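Local coordinates for protein Obg-like ATPase 1 (Schizosaccharomyces pombe, PDB 1NI3) that hydrolyses ATP, and GTP with lower efficiency, and negatively regulates the G2/M transition of the cell cycle, at residues 305-310 against 321-325; 140-145 against 248-252; 235-239 against 266-272; 77-83 against 313-319. All coordinates share one frame; numbering follows the deposited sequence.

Contact 1 (305-310 against 321-325)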
loop_
_atom_site.group_PDB
_atom_site.type_symbol
_atom_site.label_atom_id
_atom_site.label_comp_id
_atom_site.label_asym_id
_atom_site.label_seq_id
_atom_site.Cartn_x
_atom_site.Cartn_y
_atom_site.Cartn_z
ATOM N N LEU A 305 -2.629 -2.739 1.726
ATOM C CA LEU A 305 -1.706 -3.851 1.822
ATOM C C LEU A 305 -2.143 -4.874 2.876
ATOM O O LEU A 305 -1.398 -5.808 3.180
ATOM C CB LEU A 305 -0.303 -3.327 2.162
ATOM C CG LEU A 305 0.432 -2.558 1.064
ATOM C CD1 LEU A 305 1.651 -1.885 1.665
ATOM C CD2 LEU A 305 0.835 -3.511 -0.066
ATOM N N ASN A 306 -3.346 -4.703 3.420
ATOM C CA ASN A 306 -3.872 -5.591 4.457
ATOM C C ASN A 306 -2.980 -5.646 5.695
ATOM O O ASN A 306 -2.700 -6.722 6.233
ATOM C CB ASN A 306 -4.062 -7.017 3.925
ATOM C CG ASN A 306 -5.421 -7.229 3.287
ATOM O OD1 ASN A 306 -6.441 -6.799 3.819
ATOM N ND2 ASN A 306 -5.440 -7.916 2.146
ATOM N N LEU A 307 -2.507 -4.490 6.136
ATOM C CA LEU A 307 -1.648 -4.458 7.311
ATOM C C LEU A 307 -2.362 -3.808 8.502
ATOM O O LEU A 307 -3.242 -2.951 8.336
ATOM C CB LEU A 307 -0.335 -3.724 6.977
ATOM C CG LEU A 307 0.515 -4.417 5.899
ATOM C CD1 LEU A 307 1.690 -3.536 5.499
ATOM C CD2 LEU A 307 1.011 -5.749 6.423
ATOM N N ILE A 308 -2.001 -4.275 9.693
ATOM C CA ILE A 308 -2.528 -3.790 10.959
ATOM C C ILE A 308 -1.312 -3.779 11.882
ATOM O O ILE A 308 -0.208 -4.134 11.464
ATOM C CB ILE A 308 -3.554 -4.762 11.572
ATOM C CG1 ILE A 308 -2.899 -6.127 11.811
ATOM C CG2 ILE A 308 -4.746 -4.918 10.667
ATOM C CD1 ILE A 308 -3.695 -7.046 12.720
ATOM N N ASN A 309 -1.505 -3.398 13.139
ATOM C CA ASN A 309 -0.379 -3.364 14.055
ATOM C C ASN A 309 -0.795 -3.565 15.497
ATOM O O ASN A 309 -1.974 -3.495 15.849
ATOM C CB ASN A 309 0.310 -2.012 13.952
ATOM C CG ASN A 309 -0.571 -0.891 14.458
ATOM O OD1 ASN A 309 -1.777 -0.882 14.211
ATOM N ND2 ASN A 309 0.021 0.060 15.166
ATOM N N TYR A 310 0.199 -3.826 16.328
ATOM C CA TYR A 310 -0.020 -3.970 17.749
ATOM C C TYR A 310 1.172 -3.217 18.338
ATOM O O TYR A 310 2.136 -2.947 17.619
ATOM C CB TYR A 310 -0.024 -5.444 18.168
ATOM C CG TYR A 310 1.312 -6.145 18.148
ATOM C CD1 TYR A 310 1.712 -6.912 17.055
ATOM C CD2 TYR A 310 2.162 -6.075 19.249
ATOM C CE1 TYR A 310 2.925 -7.599 17.071
ATOM C CE2 TYR A 310 3.370 -6.751 19.268
ATOM C CZ TYR A 310 3.742 -7.512 18.180
ATOM O OH TYR A 310 4.926 -8.199 18.222
ATOM N N TRP A 321 4.281 -2.317 15.918
ATOM C CA TRP A 321 4.796 -3.364 15.045
ATOM C C TRP A 321 3.808 -3.746 13.949
ATOM O O TRP A 321 2.655 -4.065 14.225
ATOM C CB TRP A 321 5.164 -4.599 15.870
ATOM C CG TRP A 321 6.063 -4.286 17.030
ATOM C CD1 TRP A 321 5.698 -3.755 18.240
ATOM C CD2 TRP A 321 7.492 -4.389 17.052
ATOM N NE1 TRP A 321 6.816 -3.512 19.005
ATOM C CE2 TRP A 321 7.923 -3.892 18.305
ATOM C CE3 TRP A 321 8.445 -4.842 16.134
ATOM C CZ2 TRP A 321 9.272 -3.847 18.660
ATOM C CZ3 TRP A 321 9.792 -4.791 16.491
ATOM C CH2 TRP A 321 10.189 -4.295 17.749
ATOM N N THR A 322 4.253 -3.716 12.699
ATOM C CA THR A 322 3.351 -4.063 11.612
ATOM C C THR A 322 3.154 -5.565 11.440
ATOM O O THR A 322 4.115 -6.326 11.431
ATOM C CB THR A 322 3.844 -3.501 10.278
ATOM O OG1 THR A 322 3.779 -2.072 10.307
ATOM C CG2 THR A 322 2.990 -4.022 9.130
ATOM N N ILE A 323 1.905 -5.992 11.300
ATOM C CA ILE A 323 1.618 -7.408 11.090
ATOM C C ILE A 323 0.465 -7.568 10.092
ATOM O O ILE A 323 -0.232 -6.604 9.785
ATOM C CB ILE A 323 1.274 -8.136 12.426
ATOM C CG1 ILE A 323 0.071 -7.469 13.084
ATOM C CG2 ILE A 323 2.478 -8.136 13.350
ATOM C CD1 ILE A 323 -0.776 -8.438 13.879
ATOM N N ARG A 324 0.261 -8.779 9.583
ATOM C CA ARG A 324 -0.817 -8.994 8.626
ATOM C C ARG A 324 -2.163 -9.185 9.295
ATOM O O ARG A 324 -2.269 -9.848 10.331
ATOM C CB ARG A 324 -0.509 -10.184 7.714
ATOM C CG ARG A 324 0.430 -9.839 6.581
ATOM C CD ARG A 324 -0.249 -8.936 5.573
ATOM N NE ARG A 324 -0.994 -9.688 4.562
ATOM C CZ ARG A 324 -0.419 -10.313 3.535
ATOM N NH1 ARG A 324 0.908 -10.276 3.378
ATOM N NH2 ARG A 324 -1.164 -10.976 2.659
ATOM N N LYS A 325 -3.185 -8.604 8.674
ATOM C CA LYS A 325 -4.555 -8.642 9.165
ATOM C C LYS A 325 -4.975 -9.903 9.906
ATOM O O LYS A 325 -5.816 -9.839 10.795
ATOM C CB LYS A 325 -5.531 -8.401 8.010
ATOM C CG LYS A 325 -6.368 -7.130 8.141
ATOM C CD LYS A 325 -7.836 -7.418 8.469
ATOM C CE LYS A 325 -8.043 -7.960 9.890
ATOM N NZ LYS A 325 -9.460 -8.390 10.164
#
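Residues 307-310 and 321-324 pair as antiparallel strands: Ile308 with Ile323 and Tyr310 with Trp321 each exchange two backbone hydrogen bonds, the straightest being Ile323 N to Ile308 O (2.8 Å, 178° at the hydrogen). Just beyond the paired strands, Lys325 N donates to Asn306 O at 3.1 Å. On one face Ile308 and Ile323 meet through their CD1 atoms, 3.4 Å apart. Each carries CG1 between its backbone N and carbonyl carbon (chi1 near 59° in both), which brings the two CG1 branches together across the strands. The same face holds Tyr310, whose ring has Trp321 CB over it, 4.1 Å from the centroid, and Ile323 CG2 at its edge. The Tyr310 ring and the Trp321 five-membered ring are near parallel (planes 23° apart) but slid so far that they barely overlap. This is the hairpin 307-312/317-324 of the TGS region, a ubiquitin-like domain. Tyr310 OH reaches past it to Ala332 O in helix 329-336, so a leucine here would probably leave that carbonyl without its hydroxyl partner and Trp321 CB without an aromatic face to rest on. At the other end Arg324 bends at chi2 and chi3, laying CD 3.5 Å from Leu307 CD2, while Leu305 O sits over one face of its guanidinium. NH1 of Arg324 bonds to Arg16 O and Gly18 O, and NH2 to Gln13 OE1.

Contact 2 (140-145 against 248-252)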
loop_
_atom_site.group_PDB
_atom_site.type_symbol
_atom_site.label_atom_id
_atom_site.label_comp_id
_atom_site.label_asym_id
_atom_site.label_seq_id
_atom_site.Cartn_x
_atom_site.Cartn_y
_atom_site.Cartn_z
ATOM N N PRO A 140 -6.037 13.505 -18.941
ATOM C CA PRO A 140 -5.852 12.427 -17.964
ATOM C C PRO A 140 -6.528 11.124 -18.382
ATOM O O PRO A 140 -5.898 10.064 -18.401
ATOM C CB PRO A 140 -6.463 13.009 -16.692
ATOM C CG PRO A 140 -7.571 13.842 -17.222
ATOM C CD PRO A 140 -6.915 14.550 -18.386
ATOM N N ILE A 141 -7.811 11.215 -18.721
ATOM C CA ILE A 141 -8.576 10.052 -19.150
ATOM C C ILE A 141 -7.788 9.190 -20.131
ATOM O O ILE A 141 -7.779 7.967 -20.012
ATOM C CB ILE A 141 -9.900 10.475 -19.806
ATOM C CG1 ILE A 141 -10.792 11.179 -18.776
ATOM C CG2 ILE A 141 -10.602 9.259 -20.383
ATOM C CD1 ILE A 141 -10.350 12.587 -18.432
ATOM N N ARG A 142 -7.124 9.821 -21.093
ATOM C CA ARG A 142 -6.354 9.063 -22.062
ATOM C C ARG A 142 -5.269 8.266 -21.352
ATOM O O ARG A 142 -5.234 7.037 -21.431
ATOM C CB ARG A 142 -5.699 9.990 -23.079
ATOM C CG ARG A 142 -5.391 9.288 -24.380
ATOM C CD ARG A 142 -4.365 10.034 -25.205
ATOM N NE ARG A 142 -3.029 9.959 -24.613
ATOM C CZ ARG A 142 -2.438 10.960 -23.963
ATOM N NH1 ARG A 142 -3.062 12.126 -23.815
ATOM N NH2 ARG A 142 -1.212 10.802 -23.473
ATOM N N ASP A 143 -4.391 8.983 -20.653
ATOM C CA ASP A 143 -3.269 8.389 -19.918
ATOM C C ASP A 143 -3.717 7.320 -18.927
ATOM O O ASP A 143 -3.033 6.311 -18.723
ATOM C CB ASP A 143 -2.516 9.479 -19.162
ATOM C CG ASP A 143 -1.951 10.532 -20.079
ATOM O OD1 ASP A 143 -2.687 10.970 -20.989
ATOM O OD2 ASP A 143 -0.780 10.928 -19.893
ATOM N N LEU A 144 -4.860 7.569 -18.299
ATOM C CA LEU A 144 -5.423 6.635 -17.336
ATOM C C LEU A 144 -5.661 5.278 -17.988
ATOM O O LEU A 144 -5.377 4.238 -17.390
ATOM C CB LEU A 144 -6.749 7.166 -16.809
ATOM C CG LEU A 144 -6.772 7.714 -15.387
ATOM C CD1 LEU A 144 -8.111 8.371 -15.129
ATOM C CD2 LEU A 144 -6.514 6.586 -14.407
ATOM N N SER A 145 -6.201 5.294 -19.203
ATOM C CA SER A 145 -6.486 4.067 -19.923
ATOM C C SER A 145 -5.205 3.407 -20.437
ATOM O O SER A 145 -5.080 2.183 -20.440
ATOM C CB SER A 145 -7.438 4.359 -21.082
ATOM O OG SER A 145 -7.943 3.138 -21.651
ATOM N N LYS A 248 -14.651 14.082 -14.392
ATOM C CA LYS A 248 -14.419 13.152 -15.480
ATOM C C LYS A 248 -13.629 11.949 -14.981
ATOM O O LYS A 248 -14.088 10.814 -15.076
ATOM C CB LYS A 248 -13.664 13.865 -16.604
ATOM C CG LYS A 248 -14.131 15.317 -16.811
ATOM C CD LYS A 248 -13.772 15.867 -18.199
ATOM C CE LYS A 248 -14.565 15.165 -19.302
ATOM N NZ LYS A 248 -14.195 15.620 -20.674
ATOM N N ILE A 249 -12.445 12.216 -14.436
ATOM C CA ILE A 249 -11.564 11.176 -13.896
ATOM C C ILE A 249 -12.320 10.218 -12.974
ATOM O O ILE A 249 -12.168 8.994 -13.055
ATOM C CB ILE A 249 -10.396 11.792 -13.088
ATOM C CG1 ILE A 249 -9.446 12.543 -14.023
ATOM C CG2 ILE A 249 -9.652 10.705 -12.324
ATOM C CD1 ILE A 249 -8.333 13.241 -13.306
ATOM N N LYS A 250 -13.129 10.791 -12.092
ATOM C CA LYS A 250 -13.911 10.005 -11.149
ATOM C C LYS A 250 -14.716 8.920 -11.855
ATOM O O LYS A 250 -14.521 7.728 -11.614
ATOM C CB LYS A 250 -14.841 10.925 -10.345
ATOM C CG LYS A 250 -15.610 10.210 -9.245
ATOM C CD LYS A 250 -16.278 11.182 -8.282
ATOM C CE LYS A 250 -17.191 10.442 -7.306
ATOM N NZ LYS A 250 -16.467 9.361 -6.571
ATOM N N LYS A 251 -15.605 9.340 -12.749
ATOM C CA LYS A 251 -16.448 8.399 -13.481
ATOM C C LYS A 251 -15.655 7.322 -14.200
ATOM O O LYS A 251 -15.967 6.137 -14.100
ATOM C CB LYS A 251 -17.342 9.135 -14.489
ATOM C CG LYS A 251 -18.569 8.317 -14.866
ATOM C CD LYS A 251 -19.676 9.151 -15.489
ATOM C CE LYS A 251 -20.990 8.376 -15.466
ATOM N NZ LYS A 251 -22.158 9.178 -15.930
ATOM N N TRP A 252 -14.632 7.739 -14.929
ATOM C CA TRP A 252 -13.796 6.797 -15.645
ATOM C C TRP A 252 -13.425 5.660 -14.727
ATOM O O TRP A 252 -13.516 4.489 -15.100
ATOM C CB TRP A 252 -12.506 7.451 -16.103
ATOM C CG TRP A 252 -11.702 6.558 -16.973
ATOM C CD1 TRP A 252 -11.723 6.528 -18.330
ATOM C CD2 TRP A 252 -10.764 5.547 -16.563
ATOM N NE1 TRP A 252 -10.857 5.566 -18.803
ATOM C CE2 TRP A 252 -10.256 4.949 -17.738
ATOM C CE3 TRP A 252 -10.305 5.087 -15.320
ATOM C CZ2 TRP A 252 -9.312 3.921 -17.711
ATOM C CZ3 TRP A 252 -9.363 4.060 -15.295
ATOM C CH2 TRP A 252 -8.879 3.492 -16.484
#
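Pro140, Ile141 and Leu144 pack against Ile249 and Trp252 where two helices of the P-loop G domain, 140-168 and 246-254, lie side by side. The short segments run at 29° to each other with axes 10.1 Å apart, and both rest on strands 118-124 and 227-232, through Val123 and through Tyr229 and Val231. Aliphatic contacts come first: Pro140 CB meets Ile249 CD1 at 3.9 Å, the two side chains crossing at about a right angle, and Leu144 CD1 touches Ile249 CG2 at 4.0 Å. The aromatic contacts all belong to Trp252. Its chi1 of -173° swings the indole toward helix 140-168, where Leu144 CB lies over one face in a CH-pi contact, 4.1 Å from the six-membered ring centroid. No hydrogen bond crosses between the segments, and Ser145 OG turns to Asp149 within its own helix. At the five-membered ring, Ile141 CG2 approaches Trp252 CD1 obliquely, 3.6 Å away.

Contact 3 (235-239 against 266-272)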
loop_
_atom_site.group_PDB
_atom_site.type_symbol
_atom_site.label_atom_id
_atom_site.label_comp_id
_atom_site.label_asym_id
_atom_site.label_seq_id
_atom_site.Cartn_x
_atom_site.Cartn_y
_atom_site.Cartn_z
ATOM N N GLU A 235 -2.573 23.930 -6.245
ATOM C CA GLU A 235 -2.943 24.343 -4.903
ATOM C C GLU A 235 -4.269 25.064 -4.990
ATOM O O GLU A 235 -5.189 24.783 -4.223
ATOM C CB GLU A 235 -1.891 25.272 -4.292
ATOM C CG GLU A 235 -2.058 25.375 -2.782
ATOM C CD GLU A 235 -1.112 26.359 -2.131
ATOM O OE1 GLU A 235 0.075 26.382 -2.516
ATOM O OE2 GLU A 235 -1.548 27.106 -1.225
ATOM N N ARG A 236 -4.362 25.984 -5.945
ATOM C CA ARG A 236 -5.575 26.764 -6.178
ATOM C C ARG A 236 -6.790 25.822 -6.312
ATOM O O ARG A 236 -7.746 25.936 -5.553
ATOM C CB ARG A 236 -5.385 27.608 -7.449
ATOM C CG ARG A 236 -6.517 28.562 -7.793
ATOM C CD ARG A 236 -6.326 29.158 -9.187
ATOM N NE ARG A 236 -7.479 29.948 -9.601
ATOM C CZ ARG A 236 -7.859 31.062 -8.983
ATOM N NH1 ARG A 236 -7.171 31.515 -7.934
ATOM N NH2 ARG A 236 -8.947 31.702 -9.384
ATOM N N ASP A 237 -6.750 24.882 -7.252
ATOM C CA ASP A 237 -7.880 23.976 -7.389
ATOM C C ASP A 237 -8.168 23.193 -6.121
ATOM O O ASP A 237 -9.331 22.998 -5.747
ATOM C CB ASP A 237 -7.669 22.989 -8.527
ATOM C CG ASP A 237 -7.975 23.588 -9.866
ATOM O OD1 ASP A 237 -9.055 24.211 -10.005
ATOM O OD2 ASP A 237 -7.145 23.421 -10.785
ATOM N N PHE A 238 -7.108 22.720 -5.472
ATOM C CA PHE A 238 -7.249 21.928 -4.247
ATOM C C PHE A 238 -7.809 22.728 -3.077
ATOM O O PHE A 238 -8.553 22.190 -2.263
ATOM C CB PHE A 238 -5.895 21.335 -3.833
ATOM C CG PHE A 238 -5.933 20.554 -2.539
ATOM C CD1 PHE A 238 -6.738 19.422 -2.422
ATOM C CD2 PHE A 238 -5.181 20.958 -1.435
ATOM C CE1 PHE A 238 -6.793 18.695 -1.224
ATOM C CE2 PHE A 238 -5.230 20.236 -0.230
ATOM C CZ PHE A 238 -6.040 19.107 -0.130
ATOM N N LEU A 239 -7.458 24.006 -2.985
ATOM C CA LEU A 239 -7.952 24.823 -1.890
ATOM C C LEU A 239 -9.383 25.298 -2.109
ATOM O O LEU A 239 -9.944 25.977 -1.255
ATOM C CB LEU A 239 -7.032 26.025 -1.658
ATOM C CG LEU A 239 -5.662 25.735 -1.039
ATOM C CD1 LEU A 239 -4.901 27.038 -0.772
ATOM C CD2 LEU A 239 -5.863 24.964 0.259
ATOM N N SER A 266 -2.730 17.791 -4.100
ATOM C CA SER A 266 -1.954 18.836 -4.739
ATOM C C SER A 266 -0.496 18.783 -4.274
ATOM O O SER A 266 -0.137 19.373 -3.255
ATOM C CB SER A 266 -2.555 20.207 -4.422
ATOM O OG SER A 266 -1.637 21.250 -4.766
ATOM N N VAL A 267 0.327 18.052 -5.019
ATOM C CA VAL A 267 1.745 17.901 -4.708
ATOM C C VAL A 267 2.400 19.248 -4.431
ATOM O O VAL A 267 3.339 19.356 -3.622
ATOM C CB VAL A 267 2.494 17.259 -5.875
ATOM C CG1 VAL A 267 3.991 17.195 -5.574
ATOM C CG2 VAL A 267 1.936 15.872 -6.141
ATOM N N ALA A 268 1.896 20.271 -5.113
ATOM C CA ALA A 268 2.389 21.634 -4.979
ATOM C C ALA A 268 2.147 22.121 -3.575
ATOM O O ALA A 268 3.030 22.694 -2.939
ATOM C CB ALA A 268 1.644 22.528 -5.969
ATOM N N PHE A 269 0.927 21.878 -3.106
ATOM C CA PHE A 269 0.509 22.293 -1.774
ATOM C C PHE A 269 1.196 21.477 -0.703
ATOM O O PHE A 269 1.684 22.033 0.287
ATOM C CB PHE A 269 -0.997 22.110 -1.586
ATOM C CG PHE A 269 -1.468 22.471 -0.207
ATOM C CD1 PHE A 269 -1.372 23.778 0.241
ATOM C CD2 PHE A 269 -1.958 21.506 0.664
ATOM C CE1 PHE A 269 -1.717 24.112 1.552
ATOM C CE2 PHE A 269 -2.307 21.834 1.979
ATOM C CZ PHE A 269 -2.197 23.139 2.419
ATOM N N GLU A 270 1.204 20.155 -0.879
ATOM C CA GLU A 270 1.839 19.291 0.101
ATOM C C GLU A 270 3.256 19.803 0.285
ATOM O O GLU A 270 3.692 20.070 1.406
ATOM C CB GLU A 270 1.849 17.837 -0.374
ATOM C CG GLU A 270 0.488 17.143 -0.402
ATOM C CD GLU A 270 -0.200 17.108 0.954
ATOM O OE1 GLU A 270 0.474 16.834 1.975
ATOM O OE2 GLU A 270 -1.427 17.335 0.991
ATOM N N GLU A 271 3.958 19.960 -0.834
ATOM C CA GLU A 271 5.325 20.452 -0.803
ATOM C C GLU A 271 5.446 21.701 0.056
ATOM O O GLU A 271 6.212 21.736 1.019
ATOM C CB GLU A 271 5.823 20.744 -2.227
ATOM C CG GLU A 271 7.198 21.398 -2.284
ATOM C CD GLU A 271 8.271 20.571 -1.611
ATOM O OE1 GLU A 271 8.547 19.451 -2.096
ATOM O OE2 GLU A 271 8.832 21.031 -0.587
ATOM N N ARG A 272 4.669 22.724 -0.283
ATOM C CA ARG A 272 4.729 23.985 0.463
ATOM C C ARG A 272 4.485 23.808 1.954
ATOM O O ARG A 272 5.053 24.530 2.766
ATOM C CB ARG A 272 3.740 25.039 -0.088
ATOM C CG ARG A 272 4.033 26.434 0.467
ATOM C CD ARG A 272 3.245 27.575 -0.199
ATOM N NE ARG A 272 2.037 27.935 0.537
ATOM C CZ ARG A 272 0.903 27.260 0.466
ATOM N NH1 ARG A 272 0.838 26.201 -0.316
ATOM N NH2 ARG A 272 -0.152 27.628 1.182
#
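Phe269 lies against two residues of the short helix 235-238. Its CD1 takes Glu235 CG at 3.5 Å, and its CD2 meets Phe238 CE2 at 3.6 Å. The two phenylalanine rings are oblique, with planes 44° apart and centroids 5.7 Å apart; Phe269 CE2 falls in the plane of the Phe238 ring, at its edge. Phe238 CB also packs on Ser266 CB at 3.6 Å. Replacing the Phe269 ring by the methyl of an alanine is likely to open a gap between the helices, leaving the Phe238 edge and the aliphatic part of Glu235 without their shared support. One step out, Ser266 is the N-cap of helix 267-273: its OG accepts from Phe269 N at 3.1 Å, fixing the first turn from which that ring projects. The same hydroxyl has a weak bond to Met233 O, and Val267 N bonds to Asn232 OD1, so the helix start is tied to the end of strand 227-232 and the loop after it, part of the nucleotide-binding G domain. The carboxylate of Glu235 comes up to the guanidinium of Arg272, but the modelled separation is too short to trust in detail. Arg272 NH2 has a salt bridge to Glu284 that probably offsets much of its charge; Glu235, doubtfully placed, may add to this.

Contact 4 (77-83 against 313-319)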
loop_
_atom_site.group_PDB
_atom_site.type_symbol
_atom_site.label_atom_id
_atom_site.label_comp_id
_atom_site.label_asym_id
_atom_site.label_seq_id
_atom_site.Cartn_x
_atom_site.Cartn_y
_atom_site.Cartn_z
ATOM N N TYR A 77 2.386 6.676 28.251
ATOM C CA TYR A 77 3.586 6.093 28.845
ATOM C C TYR A 77 4.727 7.078 28.824
ATOM O O TYR A 77 5.659 6.968 29.621
ATOM C CB TYR A 77 4.049 4.842 28.091
ATOM C CG TYR A 77 3.199 3.619 28.308
ATOM C CD1 TYR A 77 1.899 3.550 27.813
ATOM C CD2 TYR A 77 3.690 2.527 29.020
ATOM C CE1 TYR A 77 1.108 2.426 28.027
ATOM C CE2 TYR A 77 2.906 1.398 29.234
ATOM C CZ TYR A 77 1.615 1.357 28.738
ATOM O OH TYR A 77 0.824 0.258 28.973
ATOM N N LYS A 78 4.657 8.035 27.904
ATOM C CA LYS A 78 5.710 9.034 27.764
ATOM C C LYS A 78 7.071 8.357 27.836
ATOM O O LYS A 78 7.811 8.532 28.797
ATOM C CB LYS A 78 5.578 10.080 28.864
ATOM C CG LYS A 78 4.268 10.814 28.813
ATOM C CD LYS A 78 4.285 12.026 29.707
ATOM C CE LYS A 78 2.912 12.653 29.771
ATOM N NZ LYS A 78 2.372 12.926 28.410
ATOM N N PRO A 79 7.405 7.559 26.815
ATOM C CA PRO A 79 8.675 6.834 26.740
ATOM C C PRO A 79 9.816 7.678 26.186
ATOM O O PRO A 79 9.596 8.654 25.467
ATOM C CB PRO A 79 8.339 5.683 25.812
ATOM C CG PRO A 79 7.478 6.376 24.803
ATOM C CD PRO A 79 6.537 7.196 25.678
ATOM N N LYS A 80 11.037 7.277 26.522
ATOM C CA LYS A 80 12.235 7.960 26.057
ATOM C C LYS A 80 12.271 7.860 24.541
ATOM O O LYS A 80 12.729 8.765 23.854
ATOM C CB LYS A 80 13.485 7.276 26.612
ATOM C CG LYS A 80 13.573 7.256 28.121
ATOM C CD LYS A 80 14.826 6.547 28.623
ATOM C CE LYS A 80 14.886 6.601 30.143
ATOM N NZ LYS A 80 16.117 5.978 30.699
ATOM N N SER A 81 11.763 6.741 24.040
ATOM C CA SER A 81 11.746 6.452 22.622
ATOM C C SER A 81 10.368 6.120 22.080
ATOM O O SER A 81 9.612 5.376 22.706
ATOM C CB SER A 81 12.696 5.286 22.351
ATOM O OG SER A 81 12.399 4.654 21.116
ATOM N N ARG A 82 10.050 6.662 20.909
ATOM C CA ARG A 82 8.761 6.400 20.280
ATOM C C ARG A 82 9.034 5.998 18.847
ATOM O O ARG A 82 9.577 6.783 18.072
ATOM C CB ARG A 82 7.895 7.655 20.273
ATOM C CG ARG A 82 7.888 8.402 21.581
ATOM C CD ARG A 82 7.017 9.637 21.474
ATOM N NE ARG A 82 6.829 10.271 22.774
ATOM C CZ ARG A 82 5.908 11.198 23.025
ATOM N NH1 ARG A 82 5.083 11.608 22.067
ATOM N NH2 ARG A 82 5.808 11.720 24.237
ATOM N N VAL A 83 8.672 4.774 18.492
ATOM C CA VAL A 83 8.875 4.305 17.136
ATOM C C VAL A 83 7.541 3.949 16.498
ATOM O O VAL A 83 6.894 2.966 16.871
ATOM C CB VAL A 83 9.789 3.071 17.095
ATOM C CG1 VAL A 83 10.069 2.695 15.646
ATOM C CG2 VAL A 83 11.078 3.360 17.842
ATOM N N CYS A 313 4.379 -1.236 24.671
ATOM C CA CYS A 313 4.604 -0.040 25.478
ATOM C C CYS A 313 5.454 -0.286 26.720
ATOM O O CYS A 313 5.496 -1.385 27.272
ATOM C CB CYS A 313 3.261 0.537 25.882
ATOM S SG CYS A 313 2.144 0.628 24.492
ATOM N N GLY A 314 6.124 0.771 27.159
ATOM C CA GLY A 314 6.980 0.697 28.327
ATOM C C GLY A 314 7.635 2.038 28.581
ATOM O O GLY A 314 7.953 2.759 27.636
ATOM N N GLU A 315 7.844 2.373 29.850
ATOM C CA GLU A 315 8.463 3.641 30.203
ATOM C C GLU A 315 9.675 3.942 29.338
ATOM O O GLU A 315 9.980 5.099 29.066
ATOM C CB GLU A 315 8.837 3.646 31.691
ATOM C CG GLU A 315 7.658 3.363 32.626
ATOM C CD GLU A 315 6.531 4.388 32.512
ATOM O OE1 GLU A 315 6.797 5.595 32.716
ATOM O OE2 GLU A 315 5.378 3.986 32.224
ATOM N N ASP A 316 10.370 2.902 28.901
ATOM C CA ASP A 316 11.529 3.122 28.045
ATOM C C ASP A 316 11.126 3.380 26.601
ATOM O O ASP A 316 11.531 4.378 26.003
ATOM C CB ASP A 316 12.498 1.937 28.089
ATOM C CG ASP A 316 13.518 2.056 29.211
ATOM O OD1 ASP A 316 14.132 3.141 29.342
ATOM O OD2 ASP A 316 13.706 1.066 29.957
ATOM N N GLU A 317 10.314 2.499 26.034
ATOM C CA GLU A 317 9.920 2.690 24.647
ATOM C C GLU A 317 8.514 2.240 24.295
ATOM O O GLU A 317 7.940 1.352 24.917
ATOM C CB GLU A 317 10.920 1.962 23.747
ATOM C CG GLU A 317 10.706 2.141 22.259
ATOM C CD GLU A 317 11.569 1.196 21.441
ATOM O OE1 GLU A 317 11.235 -0.012 21.367
ATOM O OE2 GLU A 317 12.594 1.659 20.896
ATOM N N VAL A 318 7.970 2.878 23.273
ATOM C CA VAL A 318 6.655 2.545 22.773
ATOM C C VAL A 318 6.811 2.344 21.275
ATOM O O VAL A 318 7.102 3.295 20.547
ATOM C CB VAL A 318 5.667 3.683 23.042
ATOM C CG1 VAL A 318 4.353 3.400 22.339
ATOM C CG2 VAL A 318 5.472 3.840 24.530
ATOM N N ARG A 319 6.634 1.110 20.819
ATOM C CA ARG A 319 6.780 0.833 19.404
ATOM C C ARG A 319 5.618 0.085 18.755
ATOM O O ARG A 319 5.093 -0.892 19.298
ATOM C CB ARG A 319 8.065 0.059 19.158
ATOM C CG ARG A 319 8.250 -0.332 17.716
ATOM C CD ARG A 319 9.653 -0.817 17.468
ATOM N NE ARG A 319 9.871 -1.162 16.068
ATOM C CZ ARG A 319 11.032 -1.602 15.601
ATOM N NH1 ARG A 319 12.053 -1.739 16.434
ATOM N NH2 ARG A 319 11.175 -1.905 14.315
#
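Ser81 OG donates to Glu317 OE2 at 3.0 Å, using the anti lone pair of that oxygen. The serine hydroxyl is turned anti to its backbone N (chi1 160°), and the extended Glu317 chain brings OE2 to it. The backbones of strands 81-83 and 317-319 run parallel, their directions only 4° apart. Asp316 O accepts from Ser81 N at 3.1 Å, Ser81 O from Val318 N at 3.0 Å, and Val318 O from Val83 N at 3.0 Å. Val83 and Arg319 share the face of Ser81 and Glu317; they lie side by side, with Val83 CG1 over one face of the guanidinium. Just before the strands, Lys80 NZ makes a long salt bridge of 3.7 Å to Asp316 OD1. Pro79 CG packs on Val318 CG2. Cys313 comes over the Tyr77 ring: CB sits above the centre, 3.4 Å from the centroid, in a CH-pi contact, and SG lies over the same ring in a sulfur-aromatic one. The pairing joins strand 81-90 of the G domain to the TGS hairpin strand 317-324, making one continuous sheet across the two regions. Helix 68-77 packs beside this join, with Phe70 on Val318 and Leu73 on Cys313.

Contacts 1 and 4 use the two edges of strand 317-324, the first pairing it with 307-312 and the second with 81-90; their centres are 20 Å apart. Contacts 2 and 3, 21 Å apart between centres, belong to the G domain, and helices 235-238 and 246-254 follow each other in the chain. Both lie near the predicted ATP site: in contact 3 the Phe238 side chain is about 4 Å from that of Met233, and in contact 2 those of Pro140 and Ile249 are each about 8 Å from those of Val31 and Met233 respectively. Contact 4 is remote, its centre 46 Å from that of contact 2, on the opposite side of the chain's centre.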